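Local coordinates for protein acyl-CoA thioesterase (Alicyclobacillus acidocaldarius subsp. acidocaldarius, PDB 3RQB) that is of unproven function but probably hydrolyses acyl-CoA thioesters and carries two hotdog domains in one chain, at residues K30-M36 with L144-Y150; T122-M126 with V250-D254; F192-V196 with Y243-I247. One frame throughout, in Å; residues are numbered along the deposited sequence. Where two conformers were deposited one is given.

Interaction 1 of 3, residues K30-M36 with L144-Y150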
ATOM      1  N   LYS B  30      13.636  17.835  11.322  1.00 60.12           N
ATOM      2  CA  LYS B  30      14.519  17.788  12.474  1.00 69.01           C
ATOM      3  C   LYS B  30      15.775  17.012  12.096  1.00 68.85           C
ATOM      4  O   LYS B  30      15.698  15.984  11.434  1.00 72.73           O
ATOM      5  CB  LYS B  30      13.817  17.107  13.649  1.00 75.72           C
ATOM      6  CG  LYS B  30      13.438  18.019  14.803  1.00 82.57           C
ATOM      7  CD  LYS B  30      12.907  17.175  15.963  1.00 91.66           C
ATOM      8  CE  LYS B  30      13.366  17.700  17.319  1.00 97.87           C
ATOM      9  NZ  LYS B  30      13.654  16.590  18.275  1.00 97.70           N
ATOM     10  N   ALA B  31      16.936  17.502  12.505  1.00 65.93           N
ATOM     11  CA  ALA B  31      18.175  16.808  12.192  1.00 62.29           C
ATOM     12  C   ALA B  31      18.360  15.597  13.101  1.00 64.81           C
ATOM     13  O   ALA B  31      19.120  14.676  12.777  1.00 64.44           O
ATOM     14  CB  ALA B  31      19.341  17.749  12.313  1.00 58.35           C
ATOM     15  N   GLU B  32      17.662  15.604  14.238  1.00 63.59           N
ATOM     16  CA  GLU B  32      17.757  14.513  15.211  1.00 63.60           C
ATOM     17  C   GLU B  32      17.049  13.232  14.728  1.00 54.81           C
ATOM     18  O   GLU B  32      17.312  12.137  15.230  1.00 46.14           O
ATOM     19  CB  GLU B  32      17.236  14.953  16.590  1.00 69.54           C
ATOM     20  CG  GLU B  32      17.989  16.143  17.229  1.00 75.12           C
ATOM     21  CD  GLU B  32      17.493  17.511  16.752  1.00 82.53           C
ATOM     22  OE1 GLU B  32      18.106  18.545  17.116  1.00 86.46           O
ATOM     23  OE2 GLU B  32      16.485  17.555  16.019  1.00 84.86           O
ATOM     24  N   TYR B  33      16.149  13.379  13.760  1.00 55.63           N
ATOM     25  CA  TYR B  33      15.498  12.233  13.119  1.00 57.60           C
ATOM     26  C   TYR B  33      16.174  11.770  11.830  1.00 62.74           C
ATOM     27  O   TYR B  33      15.640  10.936  11.098  1.00 70.30           O
ATOM     28  CB  TYR B  33      14.002  12.462  12.912  1.00 56.24           C
ATOM     29  CG  TYR B  33      13.159  12.027  14.095  1.00 64.13           C
ATOM     30  CD1 TYR B  33      12.647  10.735  14.174  1.00 67.34           C
ATOM     31  CD2 TYR B  33      12.879  12.911  15.138  1.00 70.79           C
ATOM     32  CE1 TYR B  33      11.872  10.334  15.254  1.00 73.27           C
ATOM     33  CE2 TYR B  33      12.104  12.524  16.223  1.00 75.08           C
ATOM     34  CZ  TYR B  33      11.603  11.236  16.278  1.00 78.92           C
ATOM     35  OH  TYR B  33      10.829  10.850  17.355  1.00 82.82           O
ATOM     36  N   TYR B  34      17.322  12.353  11.525  1.00 58.31           N
ATOM     37  CA  TYR B  34      18.018  12.005  10.299  1.00 57.68           C
ATOM     38  C   TYR B  34      18.302  10.510  10.236  1.00 51.10           C
ATOM     39  O   TYR B  34      18.498   9.872  11.272  1.00 48.50           O
ATOM     40  CB  TYR B  34      19.330  12.766  10.180  1.00 67.33           C
ATOM     41  CG  TYR B  34      19.847  12.750   8.767  1.00 79.32           C
ATOM     42  CD1 TYR B  34      19.252  13.541   7.791  1.00 83.73           C
ATOM     43  CD2 TYR B  34      20.908  11.930   8.397  1.00 84.75           C
ATOM     44  CE1 TYR B  34      19.699  13.533   6.494  1.00 88.00           C
ATOM     45  CE2 TYR B  34      21.367  11.914   7.092  1.00 88.83           C
ATOM     46  CZ  TYR B  34      20.755  12.722   6.148  1.00 92.69           C
ATOM     47  OH  TYR B  34      21.189  12.732   4.845  1.00 97.81           O
ATOM     48  N   ASN B  35      18.308   9.957   9.023  1.00 41.16           N
ATOM     49  CA  ASN B  35      18.640   8.574   8.873  1.00 47.29           C
ATOM     50  C   ASN B  35      19.882   8.394   8.010  1.00 56.43           C
ATOM     51  O   ASN B  35      20.982   8.267   8.538  1.00 66.14           O
ATOM     52  CB  ASN B  35      17.445   7.865   8.217  1.00 51.85           C
ATOM     53  CG  ASN B  35      17.594   6.365   8.200  1.00 54.76           C
ATOM     54  OD1 ASN B  35      17.788   5.735   9.241  1.00 54.29           O
ATOM     55  ND2 ASN B  35      17.475   5.779   7.024  1.00 57.92           N
HETATM   56  N   MSE B  36      19.721   8.458   6.695  1.00 56.13           N
HETATM   57  CA  MSE B  36      20.845   8.589   5.778  1.00 58.42           C
HETATM   58  C   MSE B  36      20.246   9.284   4.600  1.00 64.23           C
HETATM   59  O   MSE B  36      19.078   9.052   4.302  1.00 69.94           O
HETATM   60  CB  MSE B  36      21.374   7.237   5.312  1.00 54.04           C
HETATM   61  CG  MSE B  36      21.358   6.154   6.355  1.00 57.18           C
HETATM   62 SE   MSE B  36      22.683   4.766   6.031  0.59 72.63          SE
HETATM   63  CE  MSE B  36      21.936   3.399   7.214  1.00 54.00           C
ATOM     64  N   LEU B 144      21.788   5.033  14.404  1.00 63.74           N
ATOM     65  CA  LEU B 144      21.207   6.054  13.546  1.00 59.63           C
ATOM     66  C   LEU B 144      20.587   7.112  14.439  1.00 58.85           C
ATOM     67  O   LEU B 144      20.074   6.804  15.514  1.00 62.15           O
ATOM     68  CB  LEU B 144      20.159   5.455  12.615  1.00 60.82           C
ATOM     69  CG  LEU B 144      20.740   4.875  11.327  1.00 59.68           C
ATOM     70  CD1 LEU B 144      19.736   3.968  10.622  1.00 56.43           C
ATOM     71  CD2 LEU B 144      21.204   6.014  10.422  1.00 54.88           C
ATOM     72  N   PRO B 145      20.649   8.373  14.009  1.00 58.05           N
ATOM     73  CA  PRO B 145      20.170   9.456  14.877  1.00 53.82           C
ATOM     74  C   PRO B 145      18.761   9.193  15.411  1.00 52.19           C
ATOM     75  O   PRO B 145      18.536   9.328  16.612  1.00 49.45           O
ATOM     76  CB  PRO B 145      20.176  10.664  13.942  1.00 52.78           C
ATOM     77  CG  PRO B 145      21.304  10.355  12.966  1.00 49.79           C
ATOM     78  CD  PRO B 145      21.275   8.867  12.768  1.00 53.91           C
ATOM     79  N   TRP B 146      17.849   8.772  14.540  1.00 52.64           N
ATOM     80  CA  TRP B 146      16.460   8.558  14.927  1.00 48.28           C
ATOM     81  C   TRP B 146      16.252   7.294  15.767  1.00 51.35           C
ATOM     82  O   TRP B 146      15.265   7.188  16.491  1.00 48.93           O
ATOM     83  CB  TRP B 146      15.570   8.496  13.691  1.00 42.53           C
ATOM     84  CG  TRP B 146      15.813   7.283  12.870  1.00 44.84           C
ATOM     85  CD1 TRP B 146      16.623   7.182  11.774  1.00 43.06           C
ATOM     86  CD2 TRP B 146      15.255   5.981  13.079  1.00 45.78           C
ATOM     87  NE1 TRP B 146      16.600   5.899  11.285  1.00 41.20           N
ATOM     88  CE2 TRP B 146      15.767   5.139  12.067  1.00 43.91           C
ATOM     89  CE3 TRP B 146      14.370   5.441  14.022  1.00 42.43           C
ATOM     90  CZ2 TRP B 146      15.422   3.784  11.968  1.00 40.11           C
ATOM     91  CZ3 TRP B 146      14.027   4.092  13.922  1.00 42.79           C
ATOM     92  CH2 TRP B 146      14.555   3.281  12.905  1.00 40.61           C
HETATM   93  N   MSE B 147      17.185   6.348  15.666  0.61 51.75           N
HETATM   94  CA  MSE B 147      17.112   5.105  16.437  0.61 53.21           C
HETATM   95  C   MSE B 147      17.058   5.392  17.937  0.61 52.74           C
HETATM   96  O   MSE B 147      16.623   4.553  18.733  0.61 52.26           O
HETATM   97  CB  MSE B 147      18.323   4.200  16.158  0.61 54.02           C
HETATM   98  CG  MSE B 147      18.381   3.541  14.783  0.61 53.68           C
HETATM   99 SE   MSE B 147      19.855   2.245  14.644  0.61105.20          SE
HETATM  100  CE  MSE B 147      19.114   0.813  15.757  0.61 74.39           C
ATOM    101  N   GLN B 148      17.517   6.577  18.319  1.00 51.86           N
ATOM    102  CA  GLN B 148      17.628   6.930  19.723  1.00 54.57           C
ATOM    103  C   GLN B 148      16.260   7.240  20.290  1.00 48.88           C
ATOM    104  O   GLN B 148      16.071   7.320  21.506  1.00 47.63           O
ATOM    105  CB  GLN B 148      18.531   8.136  19.886  1.00 59.25           C
ATOM    106  CG  GLN B 148      17.892   9.443  19.524  1.00 62.03           C
ATOM    107  CD  GLN B 148      18.815  10.592  19.845  1.00 75.82           C
ATOM    108  OE1 GLN B 148      19.670  10.482  20.725  1.00 76.94           O
ATOM    109  NE2 GLN B 148      18.665  11.695  19.124  1.00 84.52           N
ATOM    110  N   TRP B 149      15.312   7.408  19.380  1.00 46.60           N
ATOM    111  CA  TRP B 149      13.948   7.800  19.706  1.00 50.04           C
ATOM    112  C   TRP B 149      13.032   6.597  19.870  1.00 45.68           C
ATOM    113  O   TRP B 149      11.811   6.744  20.000  1.00 28.15           O
ATOM    114  CB  TRP B 149      13.398   8.737  18.629  1.00 51.84           C
ATOM    115  CG  TRP B 149      14.229   9.960  18.460  1.00 57.95           C
ATOM    116  CD1 TRP B 149      14.817  10.413  17.308  1.00 60.05           C
ATOM    117  CD2 TRP B 149      14.594  10.876  19.486  1.00 58.98           C
ATOM    118  NE1 TRP B 149      15.515  11.572  17.559  1.00 55.91           N
ATOM    119  CE2 TRP B 149      15.394  11.877  18.888  1.00 59.58           C
ATOM    120  CE3 TRP B 149      14.317  10.954  20.854  1.00 57.54           C
ATOM    121  CZ2 TRP B 149      15.917  12.944  19.616  1.00 64.45           C
ATOM    122  CZ3 TRP B 149      14.837  12.010  21.574  1.00 57.83           C
ATOM    123  CH2 TRP B 149      15.632  12.992  20.955  1.00 62.03           C
ATOM    124  N   TYR B 150      13.612   5.404  19.805  1.00 51.04           N
ATOM    125  CA  TYR B 150      12.822   4.189  19.948  1.00 54.74           C
ATOM    126  C   TYR B 150      13.488   3.196  20.868  1.00 63.27           C
ATOM    127  O   TYR B 150      14.720   3.101  20.922  1.00 67.28           O
ATOM    128  CB  TYR B 150      12.514   3.564  18.582  1.00 48.48           C
ATOM    129  CG  TYR B 150      11.694   4.499  17.732  1.00 47.44           C
ATOM    130  CD1 TYR B 150      10.306   4.506  17.816  1.00 50.38           C
ATOM    131  CD2 TYR B 150      12.309   5.413  16.890  1.00 44.27           C
ATOM    132  CE1 TYR B 150       9.550   5.386  17.060  1.00 52.80           C
ATOM    133  CE2 TYR B 150      11.569   6.296  16.129  1.00 49.04           C
ATOM    134  CZ  TYR B 150      10.187   6.283  16.214  1.00 55.45           C
ATOM    135  OH  TYR B 150       9.453   7.170  15.452  1.00 55.73           O
TER
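Y33 lays its ring on the pyrrole part of the W149 indole in an offset stack, centroids 4.1 Å apart and planes 21° from parallel. This is the tight side of the contact. W149 CD1 sits over the middle of the Y33 ring, 3.5 Å from Y33 CZ. W146 CB approaches Y33 CD1 obliquely at 3.7 Å, and Y150 OH lies near the plane of the Y33 ring. Beside the stack, W149 NE1 donates a hydrogen bond to E32 O, 3.0 Å long. The oxygen lies close to the indole plane, but the donor stands 69° out of the carbonyl plane and so uses neither lone pair directly. W146 has CG between its backbone N and carbonyl carbon (chi1 69°), which turns the indole toward residues 30-36 and brings NE1 to N35 OD1. That hydrogen bond is modelled very short, and its exact length is doubtful. P145 packs on the backbone, its CB 3.3 Å from Y34 O. The arrangement joins the two hotdog halves of the chain: residues 30-36 lead from strand 25-28 toward helix 41-53 of the first, and the 3-10 turn 146-149 leads into strand 150-156 of the second. F40 stacks on W146, and F12 and A11 of helix 11-15 pack on Y33 and W149. Toward solvent the fit is looser. P145 CG is 4.2 Å from Y34 CB, and the Y34 hydroxyl is hydrogen-bonded to the backbone N of G38. At the exposed margin the selenomethionine M36 merely touches L144, CG to CD2 4.1 Å, and the K30 to E32 ion pair within the loop is long.

Interaction 2 of 3, residues T122-M126 with V250-D254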
ATOM      1  N   THR B 122      -9.858 -12.183  13.640  1.00 61.20           N
ATOM      2  CA  THR B 122      -8.469 -11.982  13.260  1.00 53.58           C
ATOM      3  C   THR B 122      -7.923 -13.232  12.587  1.00 54.48           C
ATOM      4  O   THR B 122      -7.805 -14.283  13.220  1.00 51.36           O
ATOM      5  CB  THR B 122      -7.602 -11.597  14.457  1.00 53.74           C
ATOM      6  OG1 THR B 122      -8.007 -10.307  14.937  1.00 59.41           O
ATOM      7  CG2 THR B 122      -6.151 -11.514  14.041  1.00 52.19           C
ATOM      8  N   GLU B 123      -7.625 -13.108  11.291  1.00 60.09           N
ATOM      9  CA  GLU B 123      -7.184 -14.241  10.477  1.00 65.23           C
ATOM     10  C   GLU B 123      -5.711 -14.561  10.639  1.00 58.23           C
ATOM     11  O   GLU B 123      -5.328 -15.723  10.729  1.00 60.48           O
ATOM     12  CB  GLU B 123      -7.512 -14.026   8.996  1.00 71.33           C
ATOM     13  CG  GLU B 123      -7.472 -15.311   8.158  1.00 75.47           C
ATOM     14  CD  GLU B 123      -8.420 -16.398   8.675  1.00 77.69           C
ATOM     15  OE1 GLU B 123      -9.543 -16.067   9.121  1.00 68.63           O
ATOM     16  OE2 GLU B 123      -8.033 -17.589   8.637  1.00 83.08           O
ATOM     17  N   ALA B 124      -4.888 -13.522  10.665  1.00 56.66           N
ATOM     18  CA  ALA B 124      -3.459 -13.696  10.890  1.00 57.99           C
ATOM     19  C   ALA B 124      -3.188 -14.260  12.287  1.00 63.68           C
ATOM     20  O   ALA B 124      -3.972 -14.062  13.226  1.00 53.09           O
ATOM     21  CB  ALA B 124      -2.724 -12.372  10.694  1.00 49.88           C
ATOM     22  N   VAL B 125      -2.084 -14.984  12.422  1.00 72.62           N
ATOM     23  CA  VAL B 125      -1.689 -15.466  13.733  1.00 75.06           C
ATOM     24  C   VAL B 125      -0.598 -14.596  14.301  1.00 70.89           C
ATOM     25  O   VAL B 125       0.409 -14.325  13.635  1.00 69.66           O
ATOM     26  CB  VAL B 125      -1.125 -16.886  13.684  1.00 75.49           C
ATOM     27  CG1 VAL B 125      -0.881 -17.399  15.110  1.00 71.46           C
ATOM     28  CG2 VAL B 125      -2.054 -17.797  12.911  1.00 78.02           C
HETATM   29  N   MSE B 126      -0.785 -14.170  15.538  1.00 64.91           N
HETATM   30  CA  MSE B 126       0.337 -13.607  16.246  1.00 68.86           C
HETATM   31  C   MSE B 126       1.320 -14.734  16.565  1.00 68.03           C
HETATM   32  O   MSE B 126       0.928 -15.787  17.089  1.00 67.95           O
HETATM   33  CB  MSE B 126      -0.107 -12.894  17.513  1.00 69.44           C
HETATM   34  CG  MSE B 126       1.007 -12.089  18.153  1.00 69.25           C
HETATM   35 SE   MSE B 126       0.410 -11.193  19.772  0.61 71.88          SE
HETATM   36  CE  MSE B 126       0.009 -12.774  20.875  1.00127.82           C
ATOM     37  N   VAL B 250       1.633  -4.966  13.027  1.00 51.77           N
ATOM     38  CA  VAL B 250       1.909  -4.512  14.385  1.00 48.13           C
ATOM     39  C   VAL B 250       0.825  -4.955  15.337  1.00 45.58           C
ATOM     40  O   VAL B 250      -0.349  -4.646  15.141  1.00 44.74           O
ATOM     41  CB  VAL B 250       2.030  -2.989  14.473  1.00 47.36           C
ATOM     42  CG1 VAL B 250       2.494  -2.593  15.873  1.00 49.26           C
ATOM     43  CG2 VAL B 250       3.013  -2.481  13.438  1.00 46.04           C
ATOM     44  N   TRP B 251       1.224  -5.668  16.381  1.00 47.52           N
ATOM     45  CA  TRP B 251       0.257  -6.240  17.305  1.00 55.52           C
ATOM     46  C   TRP B 251       0.359  -5.632  18.692  1.00 55.03           C
ATOM     47  O   TRP B 251       1.430  -5.167  19.117  1.00 53.54           O
ATOM     48  CB  TRP B 251       0.474  -7.745  17.445  1.00 60.05           C
ATOM     49  CG  TRP B 251       0.528  -8.523  16.165  1.00 66.61           C
ATOM     50  CD1 TRP B 251       1.581  -8.618  15.305  1.00 67.42           C
ATOM     51  CD2 TRP B 251      -0.505  -9.366  15.632  1.00 72.79           C
ATOM     52  NE1 TRP B 251       1.263  -9.452  14.259  1.00 71.08           N
ATOM     53  CE2 TRP B 251      -0.011  -9.923  14.438  1.00 74.26           C
ATOM     54  CE3 TRP B 251      -1.803  -9.690  16.044  1.00 73.25           C
ATOM     55  CZ2 TRP B 251      -0.774 -10.788  13.650  1.00 76.98           C
ATOM     56  CZ3 TRP B 251      -2.556 -10.542  15.261  1.00 71.30           C
ATOM     57  CH2 TRP B 251      -2.040 -11.082  14.078  1.00 74.71           C
ATOM     58  N   SER B 252      -0.772  -5.647  19.394  1.00 53.46           N
ATOM     59  CA  SER B 252      -0.815  -5.314  20.813  1.00 51.62           C
ATOM     60  C   SER B 252      -0.350  -6.514  21.606  1.00 52.23           C
ATOM     61  O   SER B 252      -0.428  -7.640  21.124  1.00 52.06           O
ATOM     62  CB  SER B 252      -2.229  -4.963  21.254  1.00 49.16           C
ATOM     63  OG  SER B 252      -2.985  -6.145  21.442  1.00 50.25           O
ATOM     64  N   GLN B 253       0.131  -6.275  22.820  1.00 56.51           N
ATOM     65  CA  GLN B 253       0.550  -7.365  23.693  1.00 59.32           C
ATOM     66  C   GLN B 253      -0.600  -8.351  23.976  1.00 60.49           C
ATOM     67  O   GLN B 253      -0.364  -9.503  24.352  1.00 58.14           O
ATOM     68  CB  GLN B 253       1.167  -6.816  24.991  1.00 60.03           C
ATOM     69  CG  GLN B 253       2.418  -5.960  24.768  1.00 60.71           C
ATOM     70  CD  GLN B 253       3.273  -5.813  26.015  1.00 58.80           C
ATOM     71  OE1 GLN B 253       3.477  -6.780  26.750  1.00 59.34           O
ATOM     72  NE2 GLN B 253       3.784  -4.602  26.255  1.00 56.31           N
ATOM     73  N   ASP B 254      -1.838  -7.906  23.770  1.00 64.05           N
ATOM     74  CA  ASP B 254      -3.001  -8.763  23.994  1.00 77.39           C
ATOM     75  C   ASP B 254      -3.273  -9.684  22.820  1.00 78.83           C
ATOM     76  O   ASP B 254      -4.017 -10.654  22.944  1.00 80.96           O
ATOM     77  CB  ASP B 254      -4.242  -7.925  24.273  1.00 87.51           C
ATOM     78  CG  ASP B 254      -4.114  -7.126  25.540  1.00100.23           C
ATOM     79  OD1 ASP B 254      -3.419  -7.603  26.465  1.00104.83           O
ATOM     80  OD2 ASP B 254      -4.694  -6.020  25.607  1.00104.90           O
TER
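M126, a selenomethionine, runs across one face of the W251 indole, the two side chains lying antiparallel alongside one another. Its CB stands 3.9 Å from the centroid of the six-membered ring and only 12° off the ring normal, a CH-pi contact. CG is anti to the backbone N (chi1 -170°), which carries the chain on over the indole toward the five-membered ring. There SE makes an oblique Met-aromatic contact, 5.0 Å from that centroid, and comes within 3.9 Å of S252 O. The backbone shares the same face, with M126 N 3.6 Å from W251 CH2. W251, near the end of strand 243-251 in the second hotdog domain, thus packs against the connection that follows strand 121-122. The rim of the benzo ring is met nearly in plane: T122 CG2 lies 3.9 Å from W251 CZ3, and A124 O approaches CH2. A124 CB adds an apolar touch at W251 CH2, 3.7 Å away. L257 and V233, from strands 257-267 and 230-240, also pack on the tryptophan. T122 pairs antiparallel with a strand of the second subunit, and E123 forms a salt bridge with K199 of that subunit.

Interaction 3 of 3, residues F192-V196 with Y243-I247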
ATOM      1  N   PHE B 192      11.562  -0.867  11.305  1.00 54.69           N
ATOM      2  CA  PHE B 192      12.192  -2.139  10.957  1.00 50.75           C
ATOM      3  C   PHE B 192      13.487  -1.987  10.177  1.00 49.77           C
ATOM      4  O   PHE B 192      13.566  -1.235   9.201  1.00 46.59           O
ATOM      5  CB  PHE B 192      11.236  -3.015  10.152  1.00 45.44           C
ATOM      6  CG  PHE B 192      10.020  -3.433  10.916  1.00 46.66           C
ATOM      7  CD1 PHE B 192      10.138  -4.230  12.041  1.00 50.86           C
ATOM      8  CD2 PHE B 192       8.760  -3.033  10.511  1.00 45.35           C
ATOM      9  CE1 PHE B 192       9.016  -4.619  12.754  1.00 52.97           C
ATOM     10  CE2 PHE B 192       7.641  -3.414  11.220  1.00 47.97           C
ATOM     11  CZ  PHE B 192       7.768  -4.211  12.343  1.00 51.17           C
ATOM     12  N   VAL B 193      14.494  -2.731  10.610  1.00 45.40           N
ATOM     13  CA  VAL B 193      15.716  -2.864   9.852  1.00 41.44           C
ATOM     14  C   VAL B 193      15.348  -3.279   8.436  1.00 44.47           C
ATOM     15  O   VAL B 193      14.431  -4.073   8.247  1.00 41.95           O
ATOM     16  CB  VAL B 193      16.602  -3.925  10.488  1.00 43.59           C
ATOM     17  CG1 VAL B 193      17.516  -4.560   9.454  1.00 40.56           C
ATOM     18  CG2 VAL B 193      17.393  -3.307  11.627  1.00 49.67           C
ATOM     19  N   PRO B 194      16.055  -2.729   7.431  1.00 44.34           N
ATOM     20  CA  PRO B 194      15.735  -2.966   6.019  1.00 43.60           C
ATOM     21  C   PRO B 194      15.839  -4.440   5.693  1.00 41.29           C
ATOM     22  O   PRO B 194      16.882  -5.041   5.977  1.00 39.92           O
ATOM     23  CB  PRO B 194      16.853  -2.215   5.280  1.00 37.76           C
ATOM     24  CG  PRO B 194      17.341  -1.218   6.246  1.00 33.68           C
ATOM     25  CD  PRO B 194      17.256  -1.896   7.577  1.00 34.80           C
ATOM     26  N   ARG B 195      14.807  -5.002   5.069  1.00 36.78           N
ATOM     27  CA  ARG B 195      14.750  -6.450   4.889  1.00 37.88           C
ATOM     28  C   ARG B 195      16.087  -6.993   4.344  1.00 45.47           C
ATOM     29  O   ARG B 195      16.643  -7.969   4.864  1.00 47.79           O
ATOM     30  CB  ARG B 195      13.581  -6.839   3.974  1.00 32.08           C
ATOM     31  CG  ARG B 195      12.179  -6.552   4.537  1.00 33.82           C
ATOM     32  CD  ARG B 195      11.919  -7.276   5.851  1.00 35.60           C
ATOM     33  NE  ARG B 195      12.357  -6.481   6.998  1.00 41.06           N
ATOM     34  CZ  ARG B 195      12.803  -6.980   8.150  1.00 41.26           C
ATOM     35  NH1 ARG B 195      12.887  -8.284   8.330  1.00 46.20           N
ATOM     36  NH2 ARG B 195      13.172  -6.167   9.126  1.00 43.70           N
ATOM     37  N   VAL B 196      16.618  -6.323   3.324  1.00 43.47           N
ATOM     38  CA  VAL B 196      17.828  -6.772   2.645  1.00 36.98           C
ATOM     39  C   VAL B 196      19.044  -6.934   3.583  1.00 37.21           C
ATOM     40  O   VAL B 196      19.782  -7.915   3.479  1.00 40.02           O
ATOM     41  CB  VAL B 196      18.151  -5.864   1.435  1.00 37.28           C
ATOM     42  CG1 VAL B 196      18.668  -4.523   1.906  1.00 44.19           C
ATOM     43  CG2 VAL B 196      19.161  -6.526   0.508  1.00 31.54           C
ATOM     44  N   TYR B 243      14.961  -3.464  -6.852  1.00 44.37           N
ATOM     45  CA  TYR B 243      13.983  -3.167  -5.805  1.00 47.72           C
ATOM     46  C   TYR B 243      13.605  -4.351  -4.936  1.00 53.06           C
ATOM     47  O   TYR B 243      13.808  -5.508  -5.310  1.00 58.84           O
ATOM     48  CB  TYR B 243      12.716  -2.548  -6.393  1.00 37.98           C
ATOM     49  CG  TYR B 243      12.948  -1.157  -6.912  1.00 40.63           C
ATOM     50  CD1 TYR B 243      12.695  -0.042  -6.125  1.00 37.17           C
ATOM     51  CD2 TYR B 243      13.453  -0.963  -8.186  1.00 47.85           C
ATOM     52  CE1 TYR B 243      12.923   1.240  -6.615  1.00 40.81           C
ATOM     53  CE2 TYR B 243      13.687   0.296  -8.681  1.00 47.58           C
ATOM     54  CZ  TYR B 243      13.421   1.402  -7.903  1.00 42.22           C
ATOM     55  OH  TYR B 243      13.665   2.654  -8.448  1.00 32.41           O
ATOM     56  N   PHE B 244      13.067  -4.043  -3.760  1.00 48.59           N
ATOM     57  CA  PHE B 244      12.443  -5.055  -2.922  1.00 46.86           C
ATOM     58  C   PHE B 244      11.342  -4.424  -2.075  1.00 44.83           C
ATOM     59  O   PHE B 244      11.204  -3.198  -2.040  1.00 34.49           O
ATOM     60  CB  PHE B 244      13.480  -5.707  -2.008  1.00 41.87           C
ATOM     61  CG  PHE B 244      13.911  -4.830  -0.871  1.00 40.47           C
ATOM     62  CD1 PHE B 244      15.016  -4.001  -1.002  1.00 41.67           C
ATOM     63  CD2 PHE B 244      13.197  -4.825   0.329  1.00 40.05           C
ATOM     64  CE1 PHE B 244      15.407  -3.187   0.046  1.00 46.60           C
ATOM     65  CE2 PHE B 244      13.572  -4.017   1.383  1.00 41.37           C
ATOM     66  CZ  PHE B 244      14.679  -3.194   1.246  1.00 47.45           C
ATOM     67  N   ASP B 245      10.631  -5.264  -1.325  1.00 50.44           N
ATOM     68  CA  ASP B 245       9.430  -4.848  -0.616  1.00 55.49           C
ATOM     69  C   ASP B 245       9.404  -5.342   0.827  1.00 52.92           C
ATOM     70  O   ASP B 245      10.051  -6.325   1.184  1.00 48.33           O
ATOM     71  CB  ASP B 245       8.186  -5.373  -1.336  1.00 59.60           C
ATOM     72  CG  ASP B 245       7.832  -6.790  -0.923  1.00 67.14           C
ATOM     73  OD1 ASP B 245       8.755  -7.620  -0.771  1.00 68.22           O
ATOM     74  OD2 ASP B 245       6.631  -7.065  -0.731  1.00 70.56           O
ATOM     75  N   GLN B 246       8.626  -4.663   1.655  1.00 50.95           N
ATOM     76  CA  GLN B 246       8.504  -5.059   3.035  1.00 46.73           C
ATOM     77  C   GLN B 246       7.034  -5.156   3.333  1.00 41.58           C
ATOM     78  O   GLN B 246       6.277  -4.242   3.027  1.00 40.12           O
ATOM     79  CB  GLN B 246       9.157  -4.018   3.945  1.00 46.05           C
ATOM     80  CG  GLN B 246       9.469  -4.530   5.335  1.00 44.04           C
ATOM     81  CD  GLN B 246      10.288  -3.547   6.143  1.00 47.66           C
ATOM     82  OE1 GLN B 246      11.514  -3.509   6.038  1.00 49.65           O
ATOM     83  NE2 GLN B 246       9.613  -2.744   6.964  1.00 47.55           N
ATOM     84  N   ILE B 247       6.629  -6.281   3.901  1.00 39.27           N
ATOM     85  CA  ILE B 247       5.287  -6.419   4.432  1.00 40.14           C
ATOM     86  C   ILE B 247       5.386  -6.565   5.936  1.00 39.26           C
ATOM     87  O   ILE B 247       6.232  -7.305   6.438  1.00 39.73           O
ATOM     88  CB  ILE B 247       4.581  -7.642   3.861  1.00 45.44           C
ATOM     89  CG1 ILE B 247       4.737  -7.670   2.343  1.00 54.99           C
ATOM     90  CG2 ILE B 247       3.119  -7.632   4.252  1.00 42.69           C
ATOM     91  CD1 ILE B 247       3.761  -8.596   1.650  1.00 60.21           C
TER
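The first turn of helix 195-200, with P194 at its N-cap position, rests on strand 243-251 in the second hotdog domain, and R195 meets Q246 at the centre of the contact. R195 NE donates a hydrogen bond of 3.2 Å to Q246 OE1. The oxygen lies in the guanidinium plane, whereas the donor stands well above the amide carbonyl plane; the two flat groups are turned 79° apart. Q246 extends toward the helix with CG anti to its backbone N (chi1 -162°) and the chain extended beyond it. R195 is bent instead, folding its aliphatic part against the glutamine, R195 CG to Q246 CG 3.5 Å. The amide nitrogen of Q246 packs on F192, NE2 being 3.6 Å from F192 CB. With an alanine in place of Q246, R195 NE would probably be left without this acceptor and a gap would open beside F192. Two residues earlier on the strand, F244 packs against the helix: its CE2 is 3.8 Å from R195 CB, and V196 CB sits over a face of the ring. R195 NH1 is hydrogen-bonded to A166 O and T168 OG1, and NH2 makes a weak bond to V193 O within its own segment. Around this core, strand 230-240 touches F192 and R195, strand 257-267 flanks F244 and Q246, I206 of strand 206-215 packs on V196 and F244, and W119 of the second subunit reaches V196.

How the interactions relate
From the N terminus, residues 30-36 come first and meet 144-150, so interaction 1 closes a loop holding helix 41-53 and most strands of the first hotdog domain. Before it closes, 122-126 opens interaction 2, which ends only at 250-254, so the two loops cross. Interaction 3, 192-196 with 243-247, follows interaction 1 in series and is nested inside the loop of interaction 2; both use strand 243-251 and both touch the second subunit. Interactions 1 and 2 stand on opposite sides of the chain's centre, their own centres about 28 Å apart. The first joins the two domains, the second packs the connection after strand 121-122 against the end of strand 243-251, and the third seats a helix on strands.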